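Local structure of acetyl-CoA acetyltransferase (6BN2) at residues M104-A109 and L264-K269. The protein probably catalyses the reversible condensation of two acetyl-CoA molecules into acetoacetyl-CoA, as a calcium-binding member of the thiolase family. Sequence-based numbering, arbitrary orientation. Where two conformers were deposited one is given.
Sequences MMAAQA and LVLMSK
L266 meets A106 and A107 through one methyl group, a compact example of how a helix can lie close to a β-sheet where it meets it with alanines. Two conformers of L266 are deposited, and its side-chain distances hold for one of them. CB of L266 leaves the strand in the direction of the helix, yet remains 5.2 Å from CB of A106. CG comes hardly nearer A106 but closes on A107, 5.3 Å from its CB. The branches then divide. CD1 turns along its own strand, 4.3 Å from CB of L264, whereas CD2 extends to the helix because it stands nearly anti to CA. That methyl lies 3.8 Å from A106 CB and 4.1 Å from A107 CB, and is 3.6 Å from the backbone N of A107, a van der Waals touch. In the layered α/β thiolase fold, strand 258-268 runs between strands 117-125 and 12-24, and helix 98-111 packs on this sheet shortly after the predicted nucleophile C96. I118 touches both L266 and A106, continuing the apolar layer onto the neighbouring strand. The chi1 of L266, -95°, is off the usual staggered values. The closest pair of CA atoms across the contact, A107 and L266, is 7.2 Å apart.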
loop_
_atom_site.group_PDB
_atom_site.type_symbol
_atom_site.label_atom_id
_atom_site.label_comp_id
_atom_site.label_asym_id
_atom_site.label_seq_id
_atom_site.Cartn_x
_atom_site.Cartn_y
_atom_site.Cartn_z
ATOM N N MET A 104 -10.892 -0.406 6.067
ATOM C CA MET A 104 -11.528 0.903 5.932
ATOM C C MET A 104 -11.602 1.343 4.472
ATOM O O MET A 104 -12.641 1.829 4.009
ATOM C CB MET A 104 -10.758 1.929 6.776
ATOM C CG MET A 104 -10.841 1.620 8.266
ATOM S SD MET A 104 -9.575 2.521 9.225
ATOM C CE MET A 104 -9.858 4.209 8.710
ATOM N N MET A 105 -10.494 1.208 3.737
ATOM C CA MET A 105 -10.474 1.568 2.320
ATOM C C MET A 105 -11.462 0.723 1.528
ATOM O O MET A 105 -12.103 1.205 0.600
ATOM C CB MET A 105 -9.062 1.387 1.755
ATOM C CG MET A 105 -8.058 2.382 2.311
ATOM S SD MET A 105 -6.360 1.936 1.907
ATOM C CE MET A 105 -5.796 3.468 1.112
ATOM N N ALA A 106 -11.569 -0.555 1.880
ATOM C CA ALA A 106 -12.527 -1.415 1.198
ATOM C C ALA A 106 -13.957 -0.972 1.485
ATOM O O ALA A 106 -14.811 -0.972 0.586
ATOM C CB ALA A 106 -12.306 -2.871 1.620
ATOM N N ALA A 107 -14.236 -0.588 2.737
ATOM C CA ALA A 107 -15.559 -0.072 3.062
ATOM C C ALA A 107 -15.856 1.194 2.264
ATOM O O ALA A 107 -16.985 1.395 1.787
ATOM C CB ALA A 107 -15.660 0.175 4.575
ATOM N N GLN A 108 -14.846 2.043 2.075
ATOM C CA GLN A 108 -15.043 3.253 1.290
ATOM C C GLN A 108 -15.338 2.925 -0.165
ATOM O O GLN A 108 -16.119 3.629 -0.807
ATOM C CB GLN A 108 -13.818 4.164 1.400
ATOM C CG GLN A 108 -13.683 4.747 2.813
ATOM C CD GLN A 108 -12.390 5.480 3.048
ATOM O OE1 GLN A 108 -11.326 5.018 2.667
ATOM N NE2 GLN A 108 -12.476 6.647 3.666
ATOM N N ALA A 109 -14.720 1.866 -0.702
ATOM C CA ALA A 109 -15.031 1.445 -2.072
ATOM C C ALA A 109 -16.488 1.004 -2.200
ATOM O O ALA A 109 -17.132 1.255 -3.233
ATOM C CB ALA A 109 -14.094 0.314 -2.508
ATOM N N LEU A 264 -11.117 -10.610 5.571
ATOM C CA LEU A 264 -12.545 -10.386 5.728
ATOM C C LEU A 264 -13.171 -10.194 4.359
ATOM O O LEU A 264 -12.539 -9.690 3.426
ATOM C CB LEU A 264 -12.838 -9.155 6.604
ATOM C CG LEU A 264 -12.329 -9.140 8.054
ATOM C CD1 LEU A 264 -10.834 -8.858 8.157
ATOM C CD2 LEU A 264 -13.107 -8.057 8.821
ATOM N N VAL A 265 -14.423 -10.595 4.232
ATOM C CA VAL A 265 -15.199 -10.284 3.038
ATOM C C VAL A 265 -16.251 -9.259 3.425
ATOM O O VAL A 265 -17.010 -9.476 4.377
ATOM C CB VAL A 265 -15.854 -11.530 2.425
ATOM C CG1 VAL A 265 -16.705 -11.098 1.228
ATOM C CG2 VAL A 265 -14.791 -12.566 1.979
ATOM N N LEU A 266 -16.272 -8.138 2.701
ATOM C CA LEU A 266 -17.227 -7.052 2.876
ATOM C C LEU A 266 -18.232 -7.051 1.732
ATOM O O LEU A 266 -17.866 -7.316 0.581
ATOM C CB LEU A 266 -16.499 -5.707 2.897
ATOM C CG LEU A 266 -16.104 -5.063 4.223
ATOM C CD1 LEU A 266 -15.475 -6.036 5.159
ATOM C CD2 LEU A 266 -15.175 -3.885 3.944
ATOM N N MET A 267 -19.482 -6.704 2.030
ATOM C CA MET A 267 -20.504 -6.660 0.994
ATOM C C MET A 267 -21.484 -5.534 1.259
ATOM O O MET A 267 -21.730 -5.155 2.407
ATOM C CB MET A 267 -21.323 -7.955 0.910
ATOM C CG MET A 267 -20.626 -9.081 0.204
ATOM S SD MET A 267 -21.659 -10.530 0.082
ATOM C CE MET A 267 -20.435 -11.674 -0.585
ATOM N N SER A 268 -22.078 -5.047 0.174
ATOM C CA SER A 268 -23.266 -4.216 0.276
ATOM C C SER A 268 -24.465 -5.043 0.740
ATOM O O SER A 268 -24.487 -6.277 0.649
ATOM C CB SER A 268 -23.591 -3.580 -1.072
ATOM O OG SER A 268 -24.005 -4.577 -1.997
ATOM N N LYS A 269 -25.483 -4.335 1.228
ATOM C CA LYS A 269 -26.739 -4.985 1.603
ATOM C C LYS A 269 -27.346 -5.723 0.421
ATOM O O LYS A 269 -27.777 -6.880 0.537
ATOM C CB LYS A 269 -27.712 -3.938 2.144
ATOM C CG LYS A 269 -29.091 -4.492 2.533
ATOM C CD LYS A 269 -29.874 -3.451 3.323
ATOM C CE LYS A 269 -31.278 -3.933 3.652
ATOM N NZ LYS A 269 -32.124 -3.985 2.433
#